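Side-chain contacts in DUF115 domain-containing protein (Magnetospirillum magneticum AMB-1, PDB 5MU5), which is a Maf glycosyltransferase involved in the formation of bacterial flagella, probably by attaching sugars to flagellin: residues V365-P370 with D387-T392; M246-A251 with L323-A328; D354-D359 with E651-L656; Q591-G596 with E641-N646. One frame throughout, in Å; residues are numbered along the deposited sequence.

Interaction 1: V365-P370 with D387-T392; sequences VYYFRP and DDSGPT
A single hydroxyl-to-hydroxyl hydrogen bond, between Tyr367 and Ser389, ties the end of strand 363-367 to the loop that precedes helix 393-404. Tyr367 OH and Ser389 OG lie 3.1 Å apart, and either could be the donor. The CB of Ser389 also rests 3.7 Å from CE2 of the Tyr367 ring, so the short serine side chain both pairs with the phenol oxygen and packs beside it. Serine suits the place because it puts a hydroxyl close to its own backbone, where the longer tyrosine can reach it. Strand 363-367 is one of the parallel strands of a mixed sheet, in the MptE-like part of the chain, and the chain beyond its C-terminal end turns toward residues 387-392. There the Arg369 chain runs extended, with CG anti to the backbone N (chi1 -161°), which carries the guanidinium out to the loop. Its NH2 comes 3.9 Å from Gly390 CA, a packing contact, and a CB there would probably run into this nitrogen as it is placed, consistent with glycine. A cis peptide bond joins Gly390 to Pro391. Just before Ser389 in the loop, the carboxylates of Asp387 and Asp388 form salt bridges with Arg482 and Arg478.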
# COMPACT_ATOMS: atom_id res chain seq x y z
N VAL A 365 -7.64 -10.31 -23.98
CA VAL A 365 -7.02 -11.11 -22.94
C VAL A 365 -6.95 -10.29 -21.64
O VAL A 365 -6.55 -9.13 -21.65
CB VAL A 365 -5.58 -11.49 -23.31
CG1 VAL A 365 -5.00 -12.38 -22.23
CG2 VAL A 365 -5.54 -12.18 -24.66
N TYR A 366 -7.35 -10.92 -20.54
CA TYR A 366 -7.36 -10.28 -19.25
C TYR A 366 -6.30 -10.86 -18.32
O TYR A 366 -6.03 -12.04 -18.36
CB TYR A 366 -8.71 -10.46 -18.54
CG TYR A 366 -9.84 -9.78 -19.23
CD1 TYR A 366 -9.86 -8.41 -19.35
CD2 TYR A 366 -10.89 -10.52 -19.77
CE1 TYR A 366 -10.89 -7.78 -20.00
CE2 TYR A 366 -11.92 -9.90 -20.43
CZ TYR A 366 -11.93 -8.54 -20.53
OH TYR A 366 -12.95 -7.93 -21.18
N TYR A 367 -5.71 -10.03 -17.48
CA TYR A 367 -4.93 -10.52 -16.36
C TYR A 367 -5.67 -10.03 -15.11
O TYR A 367 -6.49 -9.10 -15.18
CB TYR A 367 -3.50 -10.03 -16.42
CG TYR A 367 -3.33 -8.58 -16.05
CD1 TYR A 367 -3.47 -7.59 -16.98
CD2 TYR A 367 -3.05 -8.21 -14.74
CE1 TYR A 367 -3.33 -6.25 -16.62
CE2 TYR A 367 -2.90 -6.89 -14.38
CZ TYR A 367 -3.05 -5.91 -15.32
OH TYR A 367 -2.88 -4.60 -14.93
N PHE A 368 -5.41 -10.66 -13.99
CA PHE A 368 -6.10 -10.32 -12.76
C PHE A 368 -5.27 -9.40 -11.90
O PHE A 368 -4.18 -9.74 -11.44
CB PHE A 368 -6.55 -11.58 -12.03
CG PHE A 368 -7.65 -12.24 -12.74
CD1 PHE A 368 -7.38 -13.11 -13.77
CD2 PHE A 368 -8.96 -11.89 -12.49
CE1 PHE A 368 -8.40 -13.67 -14.50
CE2 PHE A 368 -10.00 -12.46 -13.20
CZ PHE A 368 -9.71 -13.35 -14.21
N ARG A 369 -5.80 -8.20 -11.72
CA ARG A 369 -5.11 -7.21 -10.95
C ARG A 369 -5.32 -7.47 -9.45
O ARG A 369 -6.44 -7.50 -8.98
CB ARG A 369 -5.57 -5.82 -11.33
CG ARG A 369 -4.55 -4.84 -10.87
CD ARG A 369 -4.88 -3.41 -11.16
NE ARG A 369 -3.73 -2.63 -10.72
CZ ARG A 369 -3.64 -1.31 -10.82
NH1 ARG A 369 -4.64 -0.64 -11.35
NH2 ARG A 369 -2.55 -0.69 -10.38
N PRO A 370 -4.23 -7.65 -8.70
CA PRO A 370 -4.35 -8.04 -7.30
C PRO A 370 -4.82 -6.94 -6.35
O PRO A 370 -4.99 -5.79 -6.76
CB PRO A 370 -2.92 -8.51 -6.95
CG PRO A 370 -2.02 -7.83 -7.91
CD PRO A 370 -2.82 -7.58 -9.15
N ASP A 387 2.58 -8.84 -11.31
CA ASP A 387 3.18 -7.97 -10.32
C ASP A 387 3.68 -6.74 -11.06
O ASP A 387 4.06 -6.82 -12.24
CB ASP A 387 4.40 -8.64 -9.69
CG ASP A 387 4.04 -9.82 -8.82
OD1 ASP A 387 2.91 -9.84 -8.28
OD2 ASP A 387 4.90 -10.71 -8.67
N ASP A 388 3.71 -5.61 -10.35
CA ASP A 388 4.20 -4.35 -10.91
C ASP A 388 3.49 -4.01 -12.21
O ASP A 388 4.10 -3.46 -13.12
CB ASP A 388 5.73 -4.39 -11.09
CG ASP A 388 6.49 -4.49 -9.75
OD1 ASP A 388 6.19 -3.69 -8.82
OD2 ASP A 388 7.41 -5.34 -9.63
N SER A 389 2.20 -4.33 -12.29
CA SER A 389 1.41 -3.98 -13.47
C SER A 389 1.04 -2.52 -13.43
O SER A 389 0.61 -1.98 -14.46
CB SER A 389 0.16 -4.86 -13.64
OG SER A 389 -0.79 -4.64 -12.62
N GLY A 390 1.21 -1.89 -12.26
CA GLY A 390 0.99 -0.44 -12.08
C GLY A 390 2.29 0.24 -11.68
O GLY A 390 3.31 -0.44 -11.50
N PRO A 391 2.25 1.56 -11.44
CA PRO A 391 1.06 2.41 -11.39
C PRO A 391 0.49 2.86 -12.74
O PRO A 391 -0.66 3.29 -12.79
CB PRO A 391 1.54 3.64 -10.60
CG PRO A 391 3.01 3.70 -10.83
CD PRO A 391 3.43 2.27 -10.90
N THR A 392 1.27 2.80 -13.81
CA THR A 392 0.77 3.21 -15.13
C THR A 392 0.86 2.06 -16.18
O THR A 392 1.47 0.99 -15.95
CB THR A 392 1.51 4.45 -15.61
OG1 THR A 392 2.90 4.13 -15.73
CG2 THR A 392 1.34 5.57 -14.59

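Interaction 2: M246-A251 with L323-A328; sequences MEMTRA and LENGAA
Asn325 presses its amide against one side of helix 242-257, where Glu247, Met248 and Ala251 receive it. The tight part is a nearly straight hydrogen bond: Asn325 ND2 donates to Glu247 OE2 at 2.9 Å, with an angle of 173° at the hydrogen. OE2 lies in the amide plane and answers with its anti lone pair. Its syn lone pair is taken by Arg250 NH2, while Arg250 NE, 2.9 Å away, bonds Glu247 OE1. This side-on grip fixes the carboxylate's rotation and is likely to offset its charge, so glutamate, with two oxygens, suits a buried site where three side-chain N-H groups have to be served. Met248 folds back at chi2 (-58°), bringing its methyl CE to 3.3 Å from Asn325 CG, and Ala251 CB is small enough to sit 3.8 Å from ND2. The looser side is bridged by water: a water donates to Glu247 OE2 at 2.8 Å and accepts only a weak bond from Gly326 N. Gly326 has backbone angles at which a CB would be jammed against the preceding carbonyl O, and it forms the N-cap of helix 327-340. Asn325 ND2 also donates to Thr352 O, beyond strand 346-350. The contact thus links helix 242-257 to the turn between strand 319-322 and helix 327-340, with helix 653-661 packed against Glu247 and helix 618-646 against Arg250.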
# COMPACT_ATOMS: atom_id res chain seq x y z
N MET A 246 -17.14 -1.58 -5.66
CA MET A 246 -18.32 -1.92 -6.44
C MET A 246 -18.01 -1.82 -7.92
O MET A 246 -18.33 -2.73 -8.69
CB MET A 246 -19.51 -1.01 -6.11
CG MET A 246 -20.15 -1.29 -4.77
SD MET A 246 -21.48 -0.11 -4.45
CE MET A 246 -22.27 -0.93 -3.08
N GLU A 247 -17.37 -0.73 -8.33
CA GLU A 247 -17.02 -0.58 -9.74
C GLU A 247 -16.05 -1.64 -10.27
O GLU A 247 -16.18 -2.07 -11.40
CB GLU A 247 -16.44 0.80 -10.01
CG GLU A 247 -15.96 1.02 -11.45
CD GLU A 247 -16.94 0.55 -12.52
OE1 GLU A 247 -18.16 0.53 -12.23
OE2 GLU A 247 -16.51 0.21 -13.65
N MET A 248 -15.06 -2.02 -9.46
CA MET A 248 -14.05 -2.97 -9.89
C MET A 248 -14.70 -4.31 -10.14
O MET A 248 -14.44 -4.95 -11.14
CB MET A 248 -12.98 -3.20 -8.82
CG MET A 248 -12.09 -2.03 -8.45
SD MET A 248 -11.16 -1.32 -9.80
CE MET A 248 -12.24 -0.01 -10.37
N THR A 249 -15.53 -4.71 -9.18
CA THR A 249 -16.22 -5.98 -9.22
C THR A 249 -17.27 -5.98 -10.33
O THR A 249 -17.47 -7.01 -10.97
CB THR A 249 -16.82 -6.32 -7.83
OG1 THR A 249 -15.77 -6.57 -6.91
CG2 THR A 249 -17.68 -7.55 -7.88
N ARG A 250 -17.95 -4.85 -10.57
CA ARG A 250 -18.91 -4.77 -11.68
C ARG A 250 -18.19 -4.92 -13.03
O ARG A 250 -18.62 -5.67 -13.90
CB ARG A 250 -19.66 -3.45 -11.66
CG ARG A 250 -20.70 -3.32 -12.76
CD ARG A 250 -21.02 -1.86 -13.03
NE ARG A 250 -19.91 -1.23 -13.74
CZ ARG A 250 -19.74 -1.26 -15.06
NH1 ARG A 250 -20.62 -1.87 -15.84
NH2 ARG A 250 -18.67 -0.68 -15.59
N ALA A 251 -17.09 -4.20 -13.20
CA ALA A 251 -16.30 -4.29 -14.43
C ALA A 251 -15.90 -5.74 -14.67
O ALA A 251 -16.13 -6.29 -15.73
CB ALA A 251 -15.05 -3.40 -14.35
N LEU A 323 -4.65 -0.50 -18.48
CA LEU A 323 -4.61 -0.74 -17.03
C LEU A 323 -5.85 -0.18 -16.34
O LEU A 323 -6.49 -0.88 -15.58
CB LEU A 323 -3.37 -0.08 -16.43
CG LEU A 323 -3.19 -0.10 -14.89
CD1 LEU A 323 -3.04 -1.52 -14.39
CD2 LEU A 323 -1.99 0.74 -14.47
N GLU A 324 -6.16 1.08 -16.62
CA GLU A 324 -7.20 1.80 -15.91
C GLU A 324 -8.62 1.32 -16.13
O GLU A 324 -9.03 0.98 -17.24
CB GLU A 324 -7.21 3.28 -16.31
CG GLU A 324 -5.98 4.11 -15.98
CD GLU A 324 -6.23 5.61 -16.22
OE1 GLU A 324 -7.05 6.20 -15.47
OE2 GLU A 324 -5.62 6.20 -17.15
N ASN A 325 -9.37 1.35 -15.04
CA ASN A 325 -10.81 1.18 -15.06
C ASN A 325 -11.43 2.52 -15.48
O ASN A 325 -10.78 3.54 -15.43
CB ASN A 325 -11.30 0.78 -13.65
CG ASN A 325 -12.79 1.00 -13.47
OD1 ASN A 325 -13.22 2.04 -12.93
ND2 ASN A 325 -13.61 0.05 -13.96
N GLY A 326 -12.69 2.53 -15.87
CA GLY A 326 -13.37 3.81 -16.09
C GLY A 326 -13.73 4.17 -17.52
O GLY A 326 -13.10 3.72 -18.48
N ALA A 327 -14.73 5.01 -17.63
CA ALA A 327 -15.26 5.39 -18.92
C ALA A 327 -14.28 6.27 -19.71
O ALA A 327 -14.22 6.17 -20.94
CB ALA A 327 -16.60 6.08 -18.74
N ALA A 328 -13.51 7.10 -19.01
CA ALA A 328 -12.59 8.03 -19.68
C ALA A 328 -11.48 7.31 -20.49
O ALA A 328 -11.30 7.61 -21.66
CB ALA A 328 -12.01 9.06 -18.70
O HOH W 1 -15.54 1.24 -16.05

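Interaction 3: D354-D359 with E651-L656; sequences DPRVRD and ESDEEL
Arg356 reaches from the loop after strand 346-350 to Ser652 and Asp653, at the start of helix 653-661. Its CB already points toward that helix, and CG and CD carry the chain onward to a bend at chi3 (-72°), which swings the head round to Asp354. NE donates to Asp354 OD1 at 2.8 Å in an almost straight line. Ser652 CB lies over one face of the guanidinium, offset toward the rim and nearest NH2. NH2, the tip, bonds Asp354 OD2 at 3.0 Å and makes a long salt bridge of 3.9 Å to Asp653 OD1. The three residues form a salt-bridge network that joins a loop of the MptE-like region to a helix start of the Maf helical bundle region, and Asp354 closes an Asx turn as well, because its OD1 also accepts from the backbone N of Arg356. Aspartate is just long enough to serve its own turn and the guanidinium at once. Its OD2 lies 3.9 Å from Asp653 OD1, the two carboxylate planes nearly perpendicular, and the nearby arginine probably eases the likeness of charge. An alanine in place of Asp354 takes away the carboxylate that holds NE and NH2, and the arginine head would probably be free to turn away from Asp653. Ser652 is the N-cap, its OG accepting weak bonds from Glu654 N and Glu655 N. Asp653 OD2 takes its hydrogen bond from Ala327 N of helix 327-340.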
# COMPACT_ATOMS: atom_id res chain seq x y z
N ASP A 354 -12.99 -1.08 -18.43
CA ASP A 354 -14.38 -0.88 -18.82
C ASP A 354 -14.87 -2.04 -19.72
O ASP A 354 -14.23 -2.36 -20.69
CB ASP A 354 -14.55 0.47 -19.52
CG ASP A 354 -16.02 0.91 -19.63
OD1 ASP A 354 -16.74 0.36 -20.50
OD2 ASP A 354 -16.44 1.81 -18.85
N PRO A 355 -16.01 -2.65 -19.40
CA PRO A 355 -16.52 -3.76 -20.24
C PRO A 355 -16.68 -3.45 -21.71
O PRO A 355 -16.61 -4.36 -22.53
CB PRO A 355 -17.89 -4.06 -19.64
CG PRO A 355 -17.82 -3.57 -18.25
CD PRO A 355 -16.90 -2.39 -18.25
N ARG A 356 -16.90 -2.18 -22.05
CA ARG A 356 -17.08 -1.76 -23.46
C ARG A 356 -15.79 -1.78 -24.26
O ARG A 356 -15.81 -1.62 -25.48
CB ARG A 356 -17.67 -0.35 -23.53
CG ARG A 356 -19.07 -0.25 -22.95
CD ARG A 356 -19.49 1.19 -22.81
NE ARG A 356 -18.77 1.85 -21.73
CZ ARG A 356 -19.01 3.09 -21.31
NH1 ARG A 356 -19.94 3.84 -21.88
NH2 ARG A 356 -18.33 3.59 -20.31
N VAL A 357 -14.66 -1.95 -23.59
CA VAL A 357 -13.37 -2.01 -24.27
C VAL A 357 -13.32 -3.21 -25.20
O VAL A 357 -12.71 -3.14 -26.26
CB VAL A 357 -12.19 -2.08 -23.26
CG1 VAL A 357 -10.88 -2.29 -23.97
CG2 VAL A 357 -12.12 -0.80 -22.45
N ARG A 358 -13.99 -4.29 -24.81
CA ARG A 358 -14.03 -5.52 -25.58
C ARG A 358 -14.51 -5.29 -27.01
O ARG A 358 -13.87 -5.76 -27.96
CB ARG A 358 -14.92 -6.57 -24.89
CG ARG A 358 -14.83 -7.93 -25.57
CD ARG A 358 -14.66 -9.05 -24.56
NE ARG A 358 -15.93 -9.57 -24.08
CZ ARG A 358 -16.16 -9.99 -22.83
NH1 ARG A 358 -15.21 -9.89 -21.90
NH2 ARG A 358 -17.36 -10.46 -22.51
N ASP A 359 -15.61 -4.54 -27.14
CA ASP A 359 -16.21 -4.20 -28.44
C ASP A 359 -15.24 -3.59 -29.45
O ASP A 359 -15.41 -3.77 -30.64
CB ASP A 359 -17.34 -3.18 -28.27
CG ASP A 359 -18.42 -3.61 -27.29
OD1 ASP A 359 -18.58 -4.82 -27.03
OD2 ASP A 359 -19.12 -2.70 -26.77
N GLU A 651 -25.68 0.03 -16.91
CA GLU A 651 -25.18 0.22 -18.28
C GLU A 651 -23.71 0.63 -18.34
O GLU A 651 -23.05 0.36 -19.34
CB GLU A 651 -26.04 1.26 -19.00
CG GLU A 651 -27.46 0.79 -19.26
CD GLU A 651 -28.42 1.91 -19.63
OE1 GLU A 651 -28.07 3.10 -19.45
OE2 GLU A 651 -29.54 1.61 -20.09
N SER A 652 -23.22 1.29 -17.30
CA SER A 652 -21.81 1.71 -17.23
C SER A 652 -21.42 2.11 -15.81
O SER A 652 -22.27 2.28 -14.92
CB SER A 652 -21.55 2.89 -18.15
OG SER A 652 -21.94 4.11 -17.53
N ASP A 653 -20.12 2.30 -15.61
CA ASP A 653 -19.57 2.74 -14.33
C ASP A 653 -20.16 4.07 -13.89
O ASP A 653 -20.34 4.30 -12.68
CB ASP A 653 -18.05 2.92 -14.42
CG ASP A 653 -17.62 4.03 -15.40
OD1 ASP A 653 -18.33 4.24 -16.42
OD2 ASP A 653 -16.58 4.70 -15.15
N GLU A 654 -20.43 4.95 -14.87
CA GLU A 654 -20.93 6.29 -14.59
C GLU A 654 -22.38 6.25 -14.15
O GLU A 654 -22.79 7.10 -13.39
CB GLU A 654 -20.71 7.25 -15.77
CG GLU A 654 -19.22 7.59 -15.97
CD GLU A 654 -18.92 8.43 -17.22
OE1 GLU A 654 -19.63 8.31 -18.24
OE2 GLU A 654 -17.94 9.21 -17.19
N GLU A 655 -23.13 5.26 -14.60
CA GLU A 655 -24.51 5.11 -14.13
C GLU A 655 -24.48 4.71 -12.65
O GLU A 655 -25.16 5.32 -11.81
CB GLU A 655 -25.27 4.07 -14.95
CG GLU A 655 -26.75 3.98 -14.58
CD GLU A 655 -27.40 2.67 -15.02
OE1 GLU A 655 -27.15 2.22 -16.16
OE2 GLU A 655 -28.18 2.09 -14.22
N LEU A 656 -23.68 3.69 -12.35
CA LEU A 656 -23.54 3.19 -10.98
C LEU A 656 -23.09 4.29 -10.01
O LEU A 656 -23.69 4.45 -8.92
CB LEU A 656 -22.53 2.04 -10.93
CG LEU A 656 -22.10 1.55 -9.56
CD1 LEU A 656 -23.30 1.18 -8.69
CD2 LEU A 656 -21.21 0.34 -9.76

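Interaction 4: Q591-G596 with E641-N646; sequences QFFVRG and EWYFDN
In the Maf helical bundle, Phe593 of helix 589-609 meets Tyr643 and Phe644 of helix 618-646 in a buried cluster of three aromatic rings. The outer end of the Phe593 ring does the touching. Its CZ lies 3.8 Å from Phe644 CZ and 3.9 Å from Tyr643 CE2, which stands at the phenylalanine's edge, near the ring plane. Phe593 and Phe644 reach in from opposite directions, and their rings meet obliquely, centroids 5.6 Å apart and planes at 36°. Across the two segments the nearest CA atoms, those of Phe593 and Tyr643, are 11.7 Å apart, a gap that long flat side chains bridge. Tyr643 turns its CG anti to the backbone N (chi1 162°), which sends the ring toward Phe593; its CD2 also lies over one face of Phe644, offset toward the rim. Replacing Phe593 by an alanine is likely to open a gap between the two helices and leave Tyr643 CE2 and Phe644 CZ without their packing partner. Helix 546-564 borders the cluster through Trp546 and Ile550 against Phe644, while helix 242-257 contributes Leu242 and Thr249 against Phe593. Tyrosine rather than phenylalanine suits position 643 because its hydroxyl makes a weak hydrogen bond to Met246 O.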
# COMPACT_ATOMS: atom_id res chain seq x y z
N GLN A 591 -14.31 -8.41 3.10
CA GLN A 591 -13.34 -7.51 3.69
C GLN A 591 -12.86 -6.44 2.73
O GLN A 591 -12.66 -5.30 3.11
CB GLN A 591 -12.16 -8.29 4.23
CG GLN A 591 -12.47 -8.99 5.52
CD GLN A 591 -11.37 -9.93 5.93
OE1 GLN A 591 -10.75 -10.58 5.08
NE2 GLN A 591 -11.13 -10.02 7.24
N PHE A 592 -12.60 -6.83 1.49
CA PHE A 592 -12.22 -5.85 0.49
C PHE A 592 -13.31 -4.84 0.28
O PHE A 592 -13.03 -3.67 0.08
CB PHE A 592 -11.91 -6.49 -0.85
CG PHE A 592 -10.52 -6.97 -0.98
CD1 PHE A 592 -9.47 -6.08 -0.95
CD2 PHE A 592 -10.25 -8.32 -1.17
CE1 PHE A 592 -8.17 -6.52 -1.09
CE2 PHE A 592 -8.96 -8.77 -1.31
CZ PHE A 592 -7.92 -7.87 -1.27
N PHE A 593 -14.55 -5.28 0.29
CA PHE A 593 -15.67 -4.36 0.06
C PHE A 593 -15.81 -3.25 1.08
O PHE A 593 -16.04 -2.11 0.70
CB PHE A 593 -16.99 -5.11 -0.06
CG PHE A 593 -17.43 -5.29 -1.47
CD1 PHE A 593 -16.79 -6.18 -2.29
CD2 PHE A 593 -18.50 -4.56 -1.97
CE1 PHE A 593 -17.20 -6.34 -3.60
CE2 PHE A 593 -18.90 -4.70 -3.28
CZ PHE A 593 -18.25 -5.60 -4.10
N VAL A 594 -15.63 -3.56 2.35
CA VAL A 594 -15.96 -2.62 3.41
C VAL A 594 -14.82 -2.06 4.25
O VAL A 594 -15.00 -0.99 4.86
CB VAL A 594 -16.99 -3.25 4.37
CG1 VAL A 594 -18.23 -3.67 3.60
CG2 VAL A 594 -16.41 -4.44 5.14
N ARG A 595 -13.66 -2.70 4.28
CA ARG A 595 -12.60 -2.27 5.21
C ARG A 595 -12.09 -0.84 5.03
O ARG A 595 -11.76 -0.18 6.01
CB ARG A 595 -11.40 -3.23 5.16
CG ARG A 595 -10.65 -3.20 3.84
CD ARG A 595 -9.65 -4.32 3.71
NE ARG A 595 -8.78 -4.06 2.57
CZ ARG A 595 -7.67 -4.73 2.30
NH1 ARG A 595 -7.29 -5.74 3.07
NH2 ARG A 595 -6.95 -4.41 1.24
N GLY A 596 -12.00 -0.37 3.80
CA GLY A 596 -11.49 0.97 3.54
C GLY A 596 -12.44 2.00 4.11
O GLY A 596 -12.03 2.96 4.77
N GLU A 641 -26.76 -4.58 -0.93
CA GLU A 641 -27.86 -5.45 -1.36
C GLU A 641 -28.46 -4.98 -2.67
O GLU A 641 -28.75 -5.78 -3.55
CB GLU A 641 -28.94 -5.54 -0.28
CG GLU A 641 -28.49 -6.34 0.94
CD GLU A 641 -29.47 -6.27 2.11
OE1 GLU A 641 -30.47 -5.52 2.05
OE2 GLU A 641 -29.22 -6.97 3.13
N TRP A 642 -28.66 -3.67 -2.78
CA TRP A 642 -29.10 -3.07 -4.03
C TRP A 642 -28.10 -3.29 -5.17
O TRP A 642 -28.48 -3.56 -6.31
CB TRP A 642 -29.31 -1.58 -3.80
CG TRP A 642 -29.48 -0.77 -5.03
CD1 TRP A 642 -30.62 -0.60 -5.73
CD2 TRP A 642 -28.47 0.01 -5.70
NE1 TRP A 642 -30.40 0.23 -6.81
CE2 TRP A 642 -29.08 0.61 -6.81
CE3 TRP A 642 -27.11 0.25 -5.46
CZ2 TRP A 642 -28.39 1.45 -7.69
CZ3 TRP A 642 -26.42 1.08 -6.34
CH2 TRP A 642 -27.06 1.67 -7.44
N TYR A 643 -26.80 -3.18 -4.86
CA TYR A 643 -25.75 -3.32 -5.87
C TYR A 643 -25.68 -4.72 -6.43
O TYR A 643 -25.60 -4.88 -7.64
CB TYR A 643 -24.40 -2.93 -5.29
CG TYR A 643 -23.21 -3.43 -6.05
CD1 TYR A 643 -22.74 -2.75 -7.16
CD2 TYR A 643 -22.53 -4.56 -5.65
CE1 TYR A 643 -21.64 -3.22 -7.87
CE2 TYR A 643 -21.41 -5.02 -6.33
CZ TYR A 643 -20.97 -4.35 -7.44
OH TYR A 643 -19.86 -4.80 -8.13
N PHE A 644 -25.68 -5.72 -5.55
CA PHE A 644 -25.64 -7.10 -5.99
C PHE A 644 -26.89 -7.51 -6.75
O PHE A 644 -26.81 -8.32 -7.68
CB PHE A 644 -25.29 -8.07 -4.84
CG PHE A 644 -23.81 -8.14 -4.57
CD1 PHE A 644 -22.99 -8.89 -5.38
CD2 PHE A 644 -23.24 -7.39 -3.55
CE1 PHE A 644 -21.62 -8.92 -5.15
CE2 PHE A 644 -21.88 -7.43 -3.32
CZ PHE A 644 -21.07 -8.19 -4.12
N ASP A 645 -28.05 -6.96 -6.38
CA ASP A 645 -29.27 -7.20 -7.14
C ASP A 645 -29.22 -6.65 -8.57
O ASP A 645 -29.83 -7.22 -9.45
CB ASP A 645 -30.49 -6.60 -6.42
CG ASP A 645 -30.96 -7.46 -5.26
OD1 ASP A 645 -30.62 -8.66 -5.20
OD2 ASP A 645 -31.69 -6.94 -4.39
N ASN A 646 -28.47 -5.57 -8.80
CA ASN A 646 -28.45 -4.90 -10.09
C ASN A 646 -27.11 -4.87 -10.81
O ASN A 646 -26.94 -4.11 -11.78
CB ASN A 646 -28.87 -3.44 -9.88
CG ASN A 646 -30.27 -3.33 -9.35
OD1 ASN A 646 -30.51 -2.64 -8.37
ND2 ASN A 646 -31.20 -4.02 -9.99

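Interactions 2 and 3 lie closest, with centres about 8 Å apart, and pack together where Glu247 OE2 comes 3.2 Å from Asp653 CB. Interaction 2 also meets interaction 4, centres about 15 Å away, since helix 242-257 carries both Glu247 and the Thr249 that packs on Phe593. Leu323 extends the chain of contacts to interaction 1, its CD1 lying 3.5 Å from Arg369 NH1. Leu656 CD1 comes 3.9 Å from Trp642 CZ3, which connects interactions 3 and 4 across consecutive helices. Interactions 1 and 4 do not touch, their nearest atoms being about 6 Å apart. Together the four run from the sheet of the MptE-like region into the helical bundle.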